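Local coordinates for oxidoreductase, NAD-binding/iron-sulfur cluster-binding protein (Nitratireductor pacificus pht-3B, PDB 6ZXU), which acts as a catabolic reductive dehalogenase, using bound cobalamin and two 4Fe-4S clusters to remove halogen from organohalide substrates, at residues V145-F150 and R230-G235; A418-A423 and G471-S476. All blocks are in the same frame, centred on the assembly; numbering follows the deposited sequence.

Both contacts are buried, and they belong to two different four-stranded antiparallel sheets whose strands are ordered in the same 1-2-4-3 way, so one topology is repeated. Contact 1 joins neighbouring strands, the second and fourth of its sheet, and is held chiefly by backbone hydrogen bonds, with rings packed on glycines at both ends and an amide-guanidinium stack at one. Contact 2 joins elements that are not sheet neighbours, the approach to the second strand and the start of the third, and relies on side chains, above all a histidine-serine bond. Contacts 1 and 2 have centres about 33 Å apart; contact 1 is away from the annotated sites, contact 2 near residues that surround cobalamin.

Contact 1 (V145-F150 and R230-G235); sequences VFAVQF and RGFRLG
Gln149 and Arg230 meet where strand 142-149 ends and the chain enters strand 232-239. The glutamine chain runs out extended, with CG anti to the backbone N (chi1 -168°). Its CB passes the carbonyl of Gly231, and CG lies 3.3 Å from Gly231 O. CD comes near Arg230 CB and NE, and OE1 accepts the backbone N-H of Arg230 at 3.1 Å through an in-plane lone pair. At the tip, NE2 lies 3.8 Å from Arg230 NH2, and the amide stacks on the guanidinium with the planes 15° apart. Arg230 NH1 forms a salt bridge with Glu279.

Phe150 N bonds to Gly231 O at 2.9 Å, and the Phe150 ring lies over Gly231, with Gly231 CA 4.2 Å from the ring centroid. Glycine suits this position doubly, because it has no side chain beneath the ring and it tolerates a phi of 97°. A similar pairing marks the other end, where Phe146 CG sits between the backbone N and the carbonyl carbon, which puts the ring over Gly235 CA, 3.9 Å from the centroid. Phe146 with Gly235, and Val148 with Arg233 farther along, are hydrogen-bonded pairs, each closed by two bonds. Ala147 and Leu234 share the sheet face that meets helix 206-212, while Phe146 and Val148 pack on helix 168-190. On that second side the Arg233 guanidinium forms salt bridges with Asp173 and Glu63 and a hydrogen bond to the carbonyl of Pro62.

An uncharged amide thus serves well here: it accepts a backbone N-H and stacks on the guanidinium, while Glu279 engages the arginine's charge.

Contact 2 (A418-A423 and G471-S476); sequences AYHDYA and GYSARS
At one end of an antiparallel sheet, where strand 514-521 separates strands 422-429 and 474-477, His420 in the loop before strand 422-429 reaches across to Ser473 at the threshold of strand 474-477. His420 NE2 gives its N-H to Ser473 OG at 2.9 Å, an almost straight bond (162°) lying close to the imidazole plane. Serine fits this place because its short hydroxyl, anti to the backbone N (chi1 -171°), turns toward the histidine and also bonds to the carbonyl of Glu362 and to Thr360 OG1, so three partners hold it. At the other ring nitrogen, ND1 is hydrogen-bonded to Thr520 OG1, so polar partners at both nitrogens restrain the ring's rotation.

The imidazole is also held between two layers. Ser473 O lies 3.6 Å above one face, toward the rim, while Tyr419 CD1 sits 3.4 Å from the opposite face, over its centre. Arg475 CB comes to the ring's edge, 3.9 Å from His420 CE1. Farther out, Tyr419 OH meets the aliphatic part of the extended arginine, at 3.8 Å from Arg475 CD, with the phenol ring and guanidinium planes nearly perpendicular (84°). Tyr419 OH bonds to Glu483, and Arg475 NH1 to the carbonyl of Gly359.

Tyr419 packs edge-to-face with Tyr405, and its side chain is about 6 Å from that of Val484, a cobalamin-binding residue. Behind the contact, a Schellman motif at Gly471 ends helix 445-469 and turns the chain into edge strand 474-477, where Ala474 packs against that helix and against Thr521 of strand 514-521.

Contact 1 (V145-F150 and R230-G235)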
loop_
_atom_site.group_PDB
_atom_site.type_symbol
_atom_site.label_atom_id
_atom_site.label_comp_id
_atom_site.label_asym_id
_atom_site.label_seq_id
_atom_site.Cartn_x
_atom_site.Cartn_y
_atom_site.Cartn_z
ATOM N N VAL A 145 -20.492 8.876 5.052
ATOM C CA VAL A 145 -20.709 7.634 5.728
ATOM C C VAL A 145 -20.070 6.552 4.857
ATOM O O VAL A 145 -20.198 6.590 3.631
ATOM C CB VAL A 145 -22.199 7.318 5.901
ATOM C CG1 VAL A 145 -22.411 6.145 6.809
ATOM C CG2 VAL A 145 -22.933 8.545 6.467
ATOM N N PHE A 146 -19.349 5.644 5.481
ATOM C CA PHE A 146 -18.715 4.545 4.755
ATOM C C PHE A 146 -18.772 3.276 5.526
ATOM O O PHE A 146 -18.837 3.278 6.750
ATOM C CB PHE A 146 -17.321 4.880 4.338
ATOM C CG PHE A 146 -16.411 5.116 5.491
ATOM C CD1 PHE A 146 -15.814 4.010 6.129
ATOM C CD2 PHE A 146 -16.098 6.383 5.902
ATOM C CE1 PHE A 146 -14.932 4.220 7.163
ATOM C CE2 PHE A 146 -15.253 6.591 7.007
ATOM C CZ PHE A 146 -14.687 5.500 7.656
ATOM N N ALA A 147 -18.796 2.156 4.804
ATOM C CA ALA A 147 -18.830 0.812 5.388
ATOM C C ALA A 147 -17.529 0.124 4.958
ATOM O O ALA A 147 -16.999 0.325 3.855
ATOM C CB ALA A 147 -20.002 -0.000 4.935
ATOM N N VAL A 148 -17.017 -0.670 5.843
ATOM C CA VAL A 148 -15.956 -1.617 5.488
ATOM C C VAL A 148 -16.510 -3.009 5.697
ATOM O O VAL A 148 -16.956 -3.357 6.793
ATOM C CB VAL A 148 -14.667 -1.348 6.348
ATOM C CG1 VAL A 148 -13.610 -2.469 6.178
ATOM C CG2 VAL A 148 -14.093 -0.022 5.999
ATOM N N GLN A 149 -16.375 -3.878 4.719
ATOM C CA GLN A 149 -16.813 -5.271 4.875
ATOM C C GLN A 149 -15.958 -6.073 5.844
ATOM O O GLN A 149 -14.769 -5.868 5.961
ATOM C CB GLN A 149 -16.838 -5.981 3.486
ATOM C CG GLN A 149 -17.568 -7.310 3.576
ATOM C CD GLN A 149 -17.954 -7.976 2.260
ATOM O OE1 GLN A 149 -18.845 -8.834 2.226
ATOM N NE2 GLN A 149 -17.255 -7.655 1.216
ATOM N N PHE A 150 -16.589 -6.984 6.571
ATOM C CA PHE A 150 -15.883 -7.928 7.393
ATOM C C PHE A 150 -14.875 -8.647 6.557
ATOM O O PHE A 150 -15.125 -8.927 5.386
ATOM C CB PHE A 150 -16.855 -9.012 7.957
ATOM C CG PHE A 150 -17.544 -8.628 9.235
ATOM C CD1 PHE A 150 -17.598 -7.353 9.650
ATOM C CD2 PHE A 150 -18.209 -9.595 9.980
ATOM C CE1 PHE A 150 -18.268 -6.990 10.811
ATOM C CE2 PHE A 150 -18.872 -9.248 11.141
ATOM C CZ PHE A 150 -18.916 -7.924 11.554
ATOM N N ARG A 230 -20.791 -10.503 3.941
ATOM C CA ARG A 230 -20.113 -10.948 5.148
ATOM C C ARG A 230 -20.424 -10.156 6.443
ATOM O O ARG A 230 -20.004 -10.560 7.508
ATOM C CB ARG A 230 -18.588 -10.990 4.906
ATOM C CG ARG A 230 -18.290 -11.802 3.720
ATOM C CD ARG A 230 -16.839 -12.273 3.714
ATOM N NE ARG A 230 -16.008 -11.362 2.981
ATOM C CZ ARG A 230 -15.690 -11.513 1.679
ATOM N NH1 ARG A 230 -16.098 -12.547 0.978
ATOM N NH2 ARG A 230 -14.903 -10.613 1.110
ATOM N N GLY A 231 -21.147 -9.056 6.349
ATOM C CA GLY A 231 -21.217 -8.121 7.416
ATOM C C GLY A 231 -20.250 -7.001 7.197
ATOM O O GLY A 231 -19.450 -7.019 6.266
ATOM N N PHE A 232 -20.369 -5.958 8.013
ATOM C CA PHE A 232 -19.638 -4.748 7.819
ATOM C C PHE A 232 -19.703 -3.913 9.139
ATOM O O PHE A 232 -20.498 -4.209 10.021
ATOM C CB PHE A 232 -20.205 -3.925 6.653
ATOM C CG PHE A 232 -21.613 -3.471 6.882
ATOM C CD1 PHE A 232 -22.667 -4.293 6.559
ATOM C CD2 PHE A 232 -21.876 -2.269 7.486
ATOM C CE1 PHE A 232 -23.978 -3.893 6.799
ATOM C CE2 PHE A 232 -23.199 -1.849 7.706
ATOM C CZ PHE A 232 -24.229 -2.653 7.367
ATOM N N ARG A 233 -18.855 -2.885 9.205
ATOM C CA ARG A 233 -18.887 -1.873 10.213
ATOM C C ARG A 233 -18.811 -0.531 9.569
ATOM O O ARG A 233 -18.428 -0.430 8.394
ATOM C CB ARG A 233 -17.769 -2.056 11.268
ATOM C CG ARG A 233 -17.745 -3.425 11.874
ATOM C CD ARG A 233 -18.912 -3.727 12.835
ATOM N NE ARG A 233 -18.740 -2.958 14.058
ATOM C CZ ARG A 233 -19.488 -3.067 15.151
ATOM N NH1 ARG A 233 -20.469 -3.926 15.258
ATOM N NH2 ARG A 233 -19.164 -2.324 16.191
ATOM N N LEU A 234 -19.206 0.515 10.334
ATOM C CA LEU A 234 -19.341 1.891 9.828
ATOM C C LEU A 234 -18.374 2.897 10.400
ATOM O O LEU A 234 -17.972 2.786 11.539
ATOM C CB LEU A 234 -20.729 2.434 10.141
ATOM C CG LEU A 234 -21.883 1.640 9.550
ATOM C CD1 LEU A 234 -23.194 2.047 10.260
ATOM C CD2 LEU A 234 -21.963 1.913 8.051
ATOM N N GLY A 235 -17.982 3.859 9.565
ATOM C CA GLY A 235 -17.305 5.050 9.991
ATOM C C GLY A 235 -18.055 6.235 9.376
ATOM O O GLY A 235 -18.710 6.106 8.352
#

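Contact 2 (A418-A423 and G471-S476)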
loop_
_atom_site.group_PDB
_atom_site.type_symbol
_atom_site.label_atom_id
_atom_site.label_comp_id
_atom_site.label_asym_id
_atom_site.label_seq_id
_atom_site.Cartn_x
_atom_site.Cartn_y
_atom_site.Cartn_z
ATOM N N ALA A 418 21.265 -8.902 14.561
ATOM C CA ALA A 418 20.279 -9.742 13.865
ATOM C C ALA A 418 19.398 -10.479 14.887
ATOM O O ALA A 418 19.558 -11.681 15.092
ATOM C CB ALA A 418 20.989 -10.716 12.917
ATOM N N TYR A 419 18.429 -9.800 15.469
ATOM C CA TYR A 419 17.771 -10.314 16.630
ATOM C C TYR A 419 16.663 -11.323 16.425
ATOM O O TYR A 419 16.283 -11.990 17.375
ATOM C CB TYR A 419 17.331 -9.138 17.532
ATOM C CG TYR A 419 16.679 -7.993 16.769
ATOM C CD1 TYR A 419 15.404 -8.112 16.285
ATOM C CD2 TYR A 419 17.355 -6.809 16.576
ATOM C CE1 TYR A 419 14.790 -7.069 15.574
ATOM C CE2 TYR A 419 16.790 -5.768 15.904
ATOM C CZ TYR A 419 15.486 -5.909 15.376
ATOM O OH TYR A 419 14.880 -4.822 14.754
ATOM N N HIS A 420 16.086 -11.480 15.215
ATOM C CA HIS A 420 15.028 -12.392 14.981
ATOM C C HIS A 420 15.395 -13.343 13.828
ATOM O O HIS A 420 16.124 -13.001 12.938
ATOM C CB HIS A 420 13.733 -11.701 14.587
ATOM C CG HIS A 420 13.093 -10.934 15.671
ATOM N ND1 HIS A 420 12.486 -9.724 15.463
ATOM C CD2 HIS A 420 13.010 -11.167 17.004
ATOM C CE1 HIS A 420 12.053 -9.245 16.620
ATOM N NE2 HIS A 420 12.366 -10.112 17.561
ATOM N N ASP A 421 14.773 -14.497 13.834
ATOM C CA ASP A 421 15.039 -15.575 12.875
ATOM C C ASP A 421 14.321 -15.516 11.563
ATOM O O ASP A 421 14.807 -16.036 10.603
ATOM C CB ASP A 421 14.644 -16.884 13.549
ATOM C CG ASP A 421 15.639 -17.307 14.712
ATOM O OD1 ASP A 421 16.799 -16.847 14.693
ATOM O OD2 ASP A 421 15.183 -18.053 15.644
ATOM N N TYR A 422 13.105 -14.952 11.546
ATOM C CA TYR A 422 12.260 -14.982 10.371
ATOM C C TYR A 422 11.762 -13.592 9.999
ATOM O O TYR A 422 11.652 -12.727 10.842
ATOM C CB TYR A 422 11.043 -15.885 10.589
ATOM C CG TYR A 422 11.361 -17.312 10.881
ATOM C CD1 TYR A 422 11.719 -18.176 9.843
ATOM C CD2 TYR A 422 11.463 -17.770 12.210
ATOM C CE1 TYR A 422 12.089 -19.475 10.090
ATOM C CE2 TYR A 422 11.841 -19.066 12.470
ATOM C CZ TYR A 422 12.132 -19.897 11.418
ATOM O OH TYR A 422 12.480 -21.174 11.634
ATOM N N ALA A 423 11.475 -13.417 8.718
ATOM C CA ALA A 423 10.885 -12.171 8.188
ATOM C C ALA A 423 9.583 -12.538 7.531
ATOM O O ALA A 423 9.528 -13.451 6.689
ATOM C CB ALA A 423 11.799 -11.511 7.162
ATOM N N GLY A 471 4.175 -15.217 23.012
ATOM C CA GLY A 471 5.500 -15.354 23.576
ATOM C C GLY A 471 6.609 -15.568 22.573
ATOM O O GLY A 471 7.622 -16.229 22.877
ATOM N N TYR A 472 6.469 -14.941 21.387
ATOM C CA TYR A 472 7.543 -14.944 20.386
ATOM C C TYR A 472 7.879 -13.543 20.025
ATOM O O TYR A 472 6.987 -12.766 19.639
ATOM C CB TYR A 472 7.100 -15.759 19.165
ATOM C CG TYR A 472 6.962 -17.198 19.464
ATOM C CD1 TYR A 472 8.068 -18.050 19.397
ATOM C CD2 TYR A 472 5.749 -17.739 19.838
ATOM C CE1 TYR A 472 7.968 -19.395 19.714
ATOM C CE2 TYR A 472 5.636 -19.069 20.165
ATOM C CZ TYR A 472 6.743 -19.903 20.059
ATOM O OH TYR A 472 6.595 -21.230 20.344
ATOM N N SER A 473 9.115 -13.140 20.216
ATOM C CA SER A 473 9.512 -11.772 20.015
ATOM C C SER A 473 9.207 -11.395 18.501
ATOM O O SER A 473 9.337 -12.217 17.628
ATOM C CB SER A 473 10.989 -11.597 20.275
ATOM O OG SER A 473 11.382 -10.268 20.297
ATOM N N ALA A 474 8.783 -10.175 18.287
ATOM C CA ALA A 474 8.403 -9.722 16.933
ATOM C C ALA A 474 8.430 -8.220 16.917
ATOM O O ALA A 474 8.026 -7.564 17.887
ATOM C CB ALA A 474 7.057 -10.252 16.564
ATOM N N ARG A 475 8.966 -7.664 15.833
ATOM C CA ARG A 475 9.049 -6.238 15.628
ATOM C C ARG A 475 8.709 -5.913 14.185
ATOM O O ARG A 475 9.211 -6.574 13.265
ATOM C CB ARG A 475 10.440 -5.760 15.939
ATOM C CG ARG A 475 10.537 -4.281 15.791
ATOM C CD ARG A 475 11.707 -3.665 16.414
ATOM N NE ARG A 475 11.756 -2.237 16.071
ATOM C CZ ARG A 475 11.284 -1.208 16.795
ATOM N NH1 ARG A 475 10.678 -1.403 17.964
ATOM N NH2 ARG A 475 11.442 0.014 16.365
ATOM N N SER A 476 7.838 -4.922 13.952
ATOM C CA SER A 476 7.578 -4.502 12.551
ATOM C C SER A 476 8.592 -3.449 12.111
ATOM O O SER A 476 9.267 -2.817 12.901
ATOM C CB SER A 476 6.144 -3.987 12.376
ATOM O OG SER A 476 5.979 -2.791 13.008
#